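Local atomic coordinates of N-acetylgalactosaminyltransferase 7 (Homo sapiens, PDB entry 6IWR), a protein that belongs to the polypeptide GalNAc transferase family and combines a GT-A fold glycosyltransferase family 2 domain with a ricin-type beta-trefoil lectin domain. Residues T59-H63 and E144-T148; P89-A93 and S124-N130; S169-P175 and E245-Y251. One frame throughout, in Å; residues are numbered along the deposited sequence.

Interaction 1: T59-H63 and E144-T148; sequences TFTYH and ENLLT
Phe-60 and Tyr-62 both point their CB atoms at the segment 144-148, and Thr-61 between them points away. The apolar part of the contact rests on these two rings. Leu-147 places CD1 over one face of the Phe-60 ring, in a CH-pi contact 3.7 Å from the ring centroid. The methyl is only 9° off the ring normal, so it sits over the middle of the ring. Tyr-62 meets its neighbours differently. It turns a ring edge to Asn-145, with Tyr-62 CD1 3.4 Å from Asn-145 CB. Farther along the ring, Leu-146 brings in one branch, CD2, 3.6 Å from Tyr-62 CZ.

Both segments are irregular loops. Residues 144-148 lead straight into strand 149-155, which pairs in parallel with strands 179-186 and 236-240 in the central sheet of the GT-A fold. The N-terminal extension 59-63 therefore packs against the entry to this sheet. Helix 251-260 lies close by, with Ala-256 and Ser-259 touching Tyr-62 and Val-255 touching Leu-147.

The polar part is a side chain bonded to a main chain. Asn-145 ND2 donates to Thr-61 O at 2.8 Å, but the bond is bent and weak. CG of Asn-145 lies opposite the backbone N (chi1 -170°), which carries the amide out between the two aromatic side chains to that carbonyl. The amide plane is turned only 22° from the Tyr-62 ring, and Asn-145 ND2 lies 3.5 Å from Tyr-62 CD1. Outside the two segments, Tyr-62 OH is weakly hydrogen-bonded to Asp-143 N, and Glu-144 O is hydrogen-bonded to Tyr-178 OH.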
loop_
_atom_site.group_PDB
_atom_site.type_symbol
_atom_site.label_atom_id
_atom_site.label_comp_id
_atom_site.label_asym_id
_atom_site.label_seq_id
_atom_site.Cartn_x
_atom_site.Cartn_y
_atom_site.Cartn_z
ATOM N N THR A 59 38.419 -11.693 33.727
ATOM C CA THR A 59 39.061 -12.720 34.529
ATOM C C THR A 59 39.308 -13.999 33.744
ATOM O O THR A 59 40.292 -14.699 33.994
ATOM C CB THR A 59 38.191 -13.021 35.748
ATOM O OG1 THR A 59 37.174 -13.958 35.390
ATOM C CG2 THR A 59 37.511 -11.759 36.199
ATOM N N PHE A 60 38.419 -14.289 32.803
ATOM C CA PHE A 60 38.550 -15.370 31.835
ATOM C C PHE A 60 39.722 -15.094 30.891
ATOM O O PHE A 60 39.824 -14.002 30.322
ATOM C CB PHE A 60 37.227 -15.415 31.053
ATOM C CG PHE A 60 36.786 -16.767 30.626
ATOM C CD1 PHE A 60 36.110 -17.608 31.510
ATOM C CD2 PHE A 60 36.999 -17.189 29.326
ATOM C CE1 PHE A 60 35.678 -18.885 31.115
ATOM C CE2 PHE A 60 36.571 -18.441 28.922
ATOM C CZ PHE A 60 35.906 -19.299 29.821
ATOM N N THR A 61 40.605 -16.070 30.696
ATOM C CA THR A 61 41.623 -15.954 29.651
ATOM C C THR A 61 41.139 -16.681 28.398
ATOM O O THR A 61 40.792 -17.860 28.471
ATOM C CB THR A 61 42.967 -16.534 30.088
ATOM O OG1 THR A 61 43.255 -16.153 31.440
ATOM C CG2 THR A 61 44.088 -16.060 29.148
ATOM N N TYR A 62 41.131 -15.997 27.247
ATOM C CA TYR A 62 40.720 -16.632 25.998
ATOM C C TYR A 62 41.473 -16.022 24.820
ATOM O O TYR A 62 41.701 -14.816 24.774
ATOM C CB TYR A 62 39.198 -16.529 25.801
ATOM C CG TYR A 62 38.659 -17.372 24.661
ATOM C CD1 TYR A 62 38.267 -18.695 24.862
ATOM C CD2 TYR A 62 38.533 -16.846 23.378
ATOM C CE1 TYR A 62 37.781 -19.477 23.812
ATOM C CE2 TYR A 62 38.031 -17.623 22.317
ATOM C CZ TYR A 62 37.666 -18.934 22.540
ATOM O OH TYR A 62 37.194 -19.712 21.496
ATOM N N HIS A 63 41.867 -16.860 23.873
ATOM C CA HIS A 63 42.695 -16.465 22.741
ATOM C C HIS A 63 41.891 -16.479 21.448
ATOM O O HIS A 63 41.126 -17.412 21.189
ATOM C CB HIS A 63 43.888 -17.403 22.583
ATOM C CG HIS A 63 44.630 -17.647 23.856
ATOM N ND1 HIS A 63 45.748 -16.924 24.209
ATOM C CD2 HIS A 63 44.416 -18.529 24.860
ATOM C CE1 HIS A 63 46.189 -17.349 25.380
ATOM N NE2 HIS A 63 45.402 -18.325 25.795
ATOM N N GLU A 144 37.681 -23.621 22.326
ATOM C CA GLU A 144 36.842 -24.593 23.073
ATOM C C GLU A 144 36.586 -24.151 24.480
ATOM O O GLU A 144 35.820 -24.732 25.194
ATOM C CB GLU A 144 37.450 -25.993 23.150
ATOM C CG GLU A 144 37.590 -26.720 21.843
ATOM C CD GLU A 144 38.975 -27.257 21.615
ATOM O OE1 GLU A 144 39.922 -26.759 22.217
ATOM O OE2 GLU A 144 39.121 -28.184 20.812
ATOM N N ASN A 145 37.194 -23.042 24.808
ATOM C CA ASN A 145 37.309 -22.471 26.108
ATOM C C ASN A 145 36.205 -21.424 26.283
ATOM O O ASN A 145 36.272 -20.571 27.141
ATOM C CB ASN A 145 38.683 -21.843 26.127
ATOM C CG ASN A 145 39.093 -21.387 27.464
ATOM O OD1 ASN A 145 38.704 -21.950 28.458
ATOM N ND2 ASN A 145 39.896 -20.369 27.503
ATOM N N LEU A 146 35.200 -21.500 25.424
ATOM C CA LEU A 146 34.136 -20.532 25.302
ATOM C C LEU A 146 33.188 -20.453 26.473
ATOM O O LEU A 146 33.047 -21.389 27.230
ATOM C CB LEU A 146 33.319 -20.857 24.066
ATOM C CG LEU A 146 34.052 -21.028 22.749
ATOM C CD1 LEU A 146 33.335 -22.032 21.868
ATOM C CD2 LEU A 146 34.172 -19.689 22.060
ATOM N N LEU A 147 32.557 -19.303 26.620
ATOM C CA LEU A 147 31.517 -19.092 27.610
ATOM C C LEU A 147 30.278 -19.894 27.270
ATOM O O LEU A 147 29.987 -20.123 26.118
ATOM C CB LEU A 147 31.123 -17.624 27.635
ATOM C CG LEU A 147 31.762 -16.549 28.506
ATOM C CD1 LEU A 147 32.864 -17.055 29.396
ATOM C CD2 LEU A 147 32.248 -15.386 27.674
ATOM N N THR A 148 29.535 -20.312 28.277
ATOM C CA THR A 148 28.224 -20.914 28.056
ATOM C C THR A 148 27.178 -19.833 27.746
ATOM O O THR A 148 27.415 -18.640 27.929
ATOM C CB THR A 148 27.798 -21.704 29.281
ATOM O OG1 THR A 148 27.631 -20.800 30.384
ATOM C CG2 THR A 148 28.857 -22.750 29.636
#

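Interaction 2: P89-A93 and S124-N130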
loop_
_atom_site.group_PDB
_atom_site.type_symbol
_atom_site.label_atom_id
_atom_site.label_comp_id
_atom_site.label_asym_id
_atom_site.label_seq_id
_atom_site.Cartn_x
_atom_site.Cartn_y
_atom_site.Cartn_z
ATOM N N PRO A 89 9.936 -31.728 2.246
ATOM C CA PRO A 89 10.012 -30.413 1.606
ATOM C C PRO A 89 10.589 -29.350 2.535
ATOM O O PRO A 89 10.455 -29.457 3.748
ATOM C CB PRO A 89 8.553 -30.097 1.320
ATOM C CG PRO A 89 7.863 -30.611 2.515
ATOM C CD PRO A 89 8.612 -31.902 2.884
ATOM N N GLY A 90 11.197 -28.308 1.990
ATOM C CA GLY A 90 11.852 -27.338 2.833
ATOM C C GLY A 90 13.343 -27.544 2.984
ATOM O O GLY A 90 14.048 -26.615 3.420
ATOM N N GLU A 91 13.832 -28.709 2.617
ATOM C CA GLU A 91 15.232 -29.016 2.741
ATOM C C GLU A 91 15.848 -29.006 1.359
ATOM O O GLU A 91 15.206 -29.368 0.391
ATOM C CB GLU A 91 15.424 -30.389 3.390
ATOM C CG GLU A 91 14.182 -31.053 3.964
ATOM C CD GLU A 91 14.362 -31.521 5.391
ATOM O OE1 GLU A 91 13.372 -31.852 6.047
ATOM O OE2 GLU A 91 15.489 -31.550 5.867
ATOM N N LYS A 92 17.099 -28.609 1.240
ATOM C CA LYS A 92 17.876 -28.002 2.283
ATOM C C LYS A 92 17.578 -26.540 2.175
ATOM O O LYS A 92 18.380 -25.758 1.698
ATOM C CB LYS A 92 19.361 -28.252 2.040
ATOM C CG LYS A 92 19.753 -28.838 0.687
ATOM C CD LYS A 92 19.174 -30.223 0.507
ATOM C CE LYS A 92 20.236 -31.291 0.620
ATOM N NZ LYS A 92 20.136 -32.286 -0.477
ATOM N N ALA A 93 16.399 -26.165 2.619
ATOM C CA ALA A 93 15.854 -24.865 2.318
ATOM C C ALA A 93 15.611 -24.641 0.831
ATOM O O ALA A 93 15.756 -23.536 0.359
ATOM C CB ALA A 93 16.740 -23.778 2.880
ATOM N N SER A 124 9.863 -29.736 8.005
ATOM C CA SER A 124 10.267 -30.329 9.277
ATOM C C SER A 124 10.753 -29.266 10.263
ATOM O O SER A 124 11.356 -28.262 9.876
ATOM C CB SER A 124 11.379 -31.370 9.061
ATOM O OG SER A 124 11.930 -31.796 10.298
ATOM N N LEU A 125 10.499 -29.496 11.552
ATOM C CA LEU A 125 11.148 -28.671 12.564
ATOM C C LEU A 125 12.658 -28.888 12.606
ATOM O O LEU A 125 13.380 -28.003 13.089
ATOM C CB LEU A 125 10.559 -28.949 13.937
ATOM C CG LEU A 125 9.055 -28.720 14.030
ATOM C CD1 LEU A 125 8.547 -29.190 15.394
ATOM C CD2 LEU A 125 8.734 -27.267 13.769
ATOM N N ASP A 126 13.148 -30.027 12.096
ATOM C CA ASP A 126 14.563 -30.387 12.115
ATOM C C ASP A 126 15.201 -30.311 10.729
ATOM O O ASP A 126 16.203 -30.967 10.453
ATOM C CB ASP A 126 14.737 -31.789 12.698
ATOM C CG ASP A 126 14.201 -31.895 14.109
ATOM O OD1 ASP A 126 14.583 -31.066 14.973
ATOM O OD2 ASP A 126 13.372 -32.801 14.353
ATOM N N ARG A 127 14.634 -29.508 9.851
ATOM C CA ARG A 127 15.105 -29.478 8.482
ATOM C C ARG A 127 16.547 -29.015 8.420
ATOM O O ARG A 127 17.019 -28.271 9.281
ATOM C CB ARG A 127 14.234 -28.557 7.634
ATOM C CG ARG A 127 14.441 -27.070 7.919
ATOM C CD ARG A 127 13.980 -26.343 6.733
ATOM N NE ARG A 127 14.062 -24.904 6.850
ATOM C CZ ARG A 127 13.580 -24.077 5.923
ATOM N NH1 ARG A 127 13.687 -22.765 6.075
ATOM N NH2 ARG A 127 12.979 -24.573 4.849
ATOM N N SER A 128 17.243 -29.466 7.383
ATOM C CA SER A 128 18.562 -28.956 7.060
ATOM C C SER A 128 18.390 -27.611 6.370
ATOM O O SER A 128 17.265 -27.247 6.025
ATOM C CB SER A 128 19.302 -29.942 6.171
ATOM O OG SER A 128 18.517 -30.241 5.026
ATOM N N VAL A 129 19.478 -26.878 6.145
ATOM C CA VAL A 129 19.379 -25.524 5.615
ATOM C C VAL A 129 20.568 -25.262 4.698
ATOM O O VAL A 129 21.592 -25.939 4.775
ATOM C CB VAL A 129 19.278 -24.514 6.786
ATOM C CG1 VAL A 129 20.208 -23.366 6.580
ATOM C CG2 VAL A 129 17.843 -24.046 6.940
ATOM N N ASN A 130 20.413 -24.300 3.794
ATOM C CA ASN A 130 21.533 -23.900 2.963
ATOM C C ASN A 130 22.591 -23.184 3.810
ATOM O O ASN A 130 22.310 -22.637 4.877
ATOM C CB ASN A 130 21.051 -23.014 1.811
ATOM C CG ASN A 130 20.314 -21.756 2.289
ATOM O OD1 ASN A 130 19.538 -21.178 1.562
ATOM N ND2 ASN A 130 20.558 -21.339 3.528
#
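The guanidinium of Arg-127 has the CB of Ala-93 over one face, 4.2 Å from the plane and nearer its margin than its middle. Gly-90 CA lies at its edge. NH2 also approaches Gly-90 O, but that bond is weak and the place of the oxygen is doubtful. With chi1 73° and an extended chain, Arg-127 carries its guanidinium to lie beside Ala-93. The Glu-91 carboxylate is turned 75° from the guanidinium and does not pair with it: Glu-91 OE2 and Arg-127 NE are 6.9 Å apart. Instead, Ser-128 N donates to Glu-91 OE2 at 3.1 Å, from 46° out of the carboxylate plane. Ser-128 OG adds a weak bond to the same OE2 at 3.4 Å.

Two irregular loops meet here, one before helix 103-113 and one after helix 117-122. Residues 124-127 form a type I beta turn. Within it Ser-124 OG accepts from Asp-126 N at 2.8 Å, an ST turn.

Both charged groups are buried and find their main partners elsewhere. Arg-127 NE makes a salt bridge with Glu-245 OE1, reaching strand 244-246 of the GT-A fold, and NH1 is hydrogen-bonded to Tyr-278 O. Glu-91 OE1 and OE2 accept from Val-85 N and Gly-84 N. With Ser-128 N, three main-chain N-H groups meet this carboxylate, which would probably favour its ionised form.

Interaction 3: S169-P175 and E245-Y251; sequences SVIKRTP and EVAVNWY
Helix 160-173 is the connection of a beta-alpha-beta crossover in the GT-A fold, between the parallel strands 149-155 and 179-186. Its C-terminal part meets the end of strand 244-246 and the loop that runs on to helix 251-260. The contact is buried. The side chain of Glu-245 is about 14 Å from the bound manganese ion.

Two helix side chains hold the backbone of Val-246. Ser-169 OG accepts from Val-246 N at 3.0 Å, in a nearly straight bond (162°). Arg-173 NH2 donates to Val-246 O at 3.1 Å, but weakly. The Arg-173 chain sets out opposite its carbonyl carbon (chi1 -49°) and runs extended to NE. This lays Arg-173 CD along the carbonyls of Val-246 and Ala-247. The other end nitrogen, NH1, makes a salt bridge with Glu-81 OE1, so the guanidinium also ties in the N-terminal region.

Thr-174 OG1 is used twice. Thr-174 OG1 donates to Val-170 O at 2.8 Å, approaching one of the carbonyl's lone pairs within its plane, which probably sets the rotation of the hydroxyl. Thr-174 OG1 also accepts from Trp-250 NE1 at 2.8 Å, lying only 15° out of the indole plane, at the ring edge. The hydroxyl thus satisfies the buried indole N-H.

Apolar contacts lie around this bond. Val-170 CG1 lies 4.3 Å from Trp-250 CZ2. The other branch of Thr-174, CG2, lies 3.9 Å from Tyr-251 CD1, the two side chains crossing at about a right angle. Pro-175 CD packs near Tyr-251 CB. A water joins the two segments: Asn-249 N donates to it at 2.7 Å, and it donates weakly to Arg-173 O.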
loop_
_atom_site.group_PDB
_atom_site.type_symbol
_atom_site.label_atom_id
_atom_site.label_comp_id
_atom_site.label_asym_id
_atom_site.label_seq_id
_atom_site.Cartn_x
_atom_site.Cartn_y
_atom_site.Cartn_z
ATOM N N SER A 169 16.148 -25.783 15.791
ATOM C CA SER A 169 17.359 -25.368 15.102
ATOM C C SER A 169 18.484 -25.082 16.096
ATOM O O SER A 169 19.616 -25.532 15.900
ATOM C CB SER A 169 17.026 -24.168 14.214
ATOM O OG SER A 169 17.804 -23.029 14.496
ATOM N N VAL A 170 18.182 -24.375 17.192
ATOM C CA VAL A 170 19.202 -24.065 18.201
ATOM C C VAL A 170 19.730 -25.343 18.844
ATOM O O VAL A 170 20.950 -25.527 19.007
ATOM C CB VAL A 170 18.636 -23.108 19.265
ATOM C CG1 VAL A 170 19.603 -23.019 20.450
ATOM C CG2 VAL A 170 18.358 -21.740 18.665
ATOM N N ILE A 171 18.816 -26.240 19.230
ATOM C CA ILE A 171 19.213 -27.546 19.737
ATOM C C ILE A 171 20.055 -28.289 18.696
ATOM O O ILE A 171 21.084 -28.892 19.020
ATOM C CB ILE A 171 17.956 -28.332 20.151
ATOM C CG1 ILE A 171 17.186 -27.559 21.228
ATOM C CG2 ILE A 171 18.314 -29.726 20.626
ATOM C CD1 ILE A 171 17.245 -28.199 22.597
ATOM N N LYS A 172 19.675 -28.209 17.421
ATOM C CA LYS A 172 20.359 -29.044 16.436
ATOM C C LYS A 172 21.796 -28.599 16.190
ATOM O O LYS A 172 22.684 -29.436 16.034
ATOM C CB LYS A 172 19.594 -29.077 15.120
ATOM C CG LYS A 172 20.039 -30.217 14.237
ATOM C CD LYS A 172 19.107 -30.425 13.054
ATOM C CE LYS A 172 19.551 -31.568 12.179
ATOM N NZ LYS A 172 18.819 -31.561 10.885
ATOM N N ARG A 173 22.056 -27.303 16.117
ATOM C CA ARG A 173 23.344 -26.853 15.607
ATOM C C ARG A 173 24.226 -26.244 16.685
ATOM O O ARG A 173 25.246 -25.616 16.373
ATOM C CB ARG A 173 23.128 -25.872 14.465
ATOM C CG ARG A 173 22.139 -26.408 13.467
ATOM C CD ARG A 173 22.089 -25.561 12.246
ATOM N NE ARG A 173 21.374 -26.275 11.196
ATOM C CZ ARG A 173 20.094 -26.097 10.885
ATOM N NH1 ARG A 173 19.552 -26.819 9.916
ATOM N NH2 ARG A 173 19.361 -25.201 11.530
ATOM N N THR A 174 23.878 -26.440 17.944
ATOM C CA THR A 174 24.658 -25.838 18.990
ATOM C C THR A 174 25.282 -26.921 19.839
ATOM O O THR A 174 24.569 -27.796 20.347
ATOM C CB THR A 174 23.781 -24.921 19.848
ATOM O OG1 THR A 174 23.199 -23.936 18.999
ATOM C CG2 THR A 174 24.599 -24.191 20.845
ATOM N N PRO A 175 26.601 -26.890 20.008
ATOM C CA PRO A 175 27.264 -27.850 20.902
ATOM C C PRO A 175 26.573 -27.906 22.259
ATOM O O PRO A 175 26.401 -26.890 22.931
ATOM C CB PRO A 175 28.686 -27.298 21.024
ATOM C CG PRO A 175 28.819 -26.307 19.922
ATOM C CD PRO A 175 27.468 -25.762 19.644
ATOM N N GLU A 245 16.201 -19.326 12.231
ATOM C CA GLU A 245 16.876 -20.602 11.977
ATOM C C GLU A 245 18.375 -20.338 11.953
ATOM O O GLU A 245 18.901 -19.685 11.043
ATOM C CB GLU A 245 16.411 -21.262 10.676
ATOM C CG GLU A 245 15.017 -21.836 10.765
ATOM C CD GLU A 245 14.542 -22.453 9.451
ATOM O OE1 GLU A 245 15.136 -23.459 9.011
ATOM O OE2 GLU A 245 13.580 -21.924 8.849
ATOM N N VAL A 246 19.046 -20.835 12.940
ATOM C CA VAL A 246 20.463 -20.572 13.135
ATOM C C VAL A 246 21.289 -21.404 12.154
ATOM O O VAL A 246 20.997 -22.587 11.921
ATOM C CB VAL A 246 20.782 -20.906 14.599
ATOM C CG1 VAL A 246 21.375 -22.294 14.703
ATOM C CG2 VAL A 246 21.628 -19.832 15.232
ATOM N N ALA A 247 22.326 -20.800 11.557
ATOM C CA ALA A 247 23.206 -21.485 10.602
ATOM C C ALA A 247 24.132 -22.493 11.300
ATOM O O ALA A 247 24.177 -22.577 12.530
ATOM C CB ALA A 247 24.048 -20.474 9.849
ATOM N N VAL A 248 24.926 -23.252 10.512
ATOM C CA VAL A 248 25.787 -24.255 11.146
ATOM C C VAL A 248 27.067 -23.588 11.616
ATOM O O VAL A 248 27.609 -22.695 10.954
ATOM C CB VAL A 248 26.079 -25.482 10.239
ATOM C CG1 VAL A 248 24.955 -25.768 9.256
ATOM C CG2 VAL A 248 27.457 -25.427 9.581
ATOM N N ASN A 249 27.544 -24.036 12.776
ATOM C CA ASN A 249 28.651 -23.416 13.493
ATOM C C ASN A 249 28.432 -21.917 13.652
ATOM O O ASN A 249 29.288 -21.100 13.294
ATOM C CB ASN A 249 29.987 -23.698 12.815
ATOM C CG ASN A 249 31.143 -23.257 13.659
ATOM O OD1 ASN A 249 31.014 -23.158 14.876
ATOM N ND2 ASN A 249 32.275 -22.980 13.033
ATOM N N TRP A 250 27.263 -21.555 14.207
ATOM C CA TRP A 250 26.967 -20.161 14.521
ATOM C C TRP A 250 27.510 -19.758 15.868
ATOM O O TRP A 250 27.684 -18.557 16.117
ATOM C CB TRP A 250 25.462 -19.878 14.538
ATOM C CG TRP A 250 24.740 -20.578 15.657
ATOM C CD1 TRP A 250 24.518 -21.924 15.763
ATOM C CD2 TRP A 250 24.137 -19.981 16.828
ATOM N NE1 TRP A 250 23.803 -22.199 16.910
ATOM C CE2 TRP A 250 23.565 -21.035 17.587
ATOM C CE3 TRP A 250 24.008 -18.660 17.298
ATOM C CZ2 TRP A 250 22.889 -20.818 18.794
ATOM C CZ3 TRP A 250 23.332 -18.445 18.512
ATOM C CH2 TRP A 250 22.784 -19.526 19.241
ATOM N N TYR A 251 27.790 -20.729 16.729
ATOM C CA TYR A 251 28.005 -20.449 18.136
ATOM C C TYR A 251 29.429 -19.980 18.416
ATOM O O TYR A 251 29.636 -18.971 19.102
ATOM C CB TYR A 251 27.664 -21.684 18.964
ATOM C CG TYR A 251 27.710 -21.392 20.434
ATOM C CD1 TYR A 251 26.591 -20.904 21.089
ATOM C CD2 TYR A 251 28.898 -21.558 21.173
ATOM C CE1 TYR A 251 26.632 -20.601 22.446
ATOM C CE2 TYR A 251 28.949 -21.256 22.526
ATOM C CZ TYR A 251 27.809 -20.773 23.154
ATOM O OH TYR A 251 27.825 -20.470 24.490
HETATM O O HOH W 1 26.933 -26.484 13.615
#

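Overall arrangement
From the N terminus, interaction 1 opens first, at 59-63, and closes at 144-148, just before strand 149-155. Interaction 2 lies within that loop. It joins 89-93 to 124-130 and spans helices 103-113 and 117-122. Interaction 3 follows both in series. It joins the end of helix 160-173 to the exit of strand 244-246. Interactions 1 and 2 do not touch, their nearest atoms being about 20 Å apart. Interaction 3 touches both, through Tyr-251 on Leu-147 of interaction 1 and through Lys-172 and Glu-245 on Asp-126 and Arg-127 of interaction 2. Interaction 1 ties the N-terminal region to the GT-A core. The touch between interactions 2 and 3 gives a second tie.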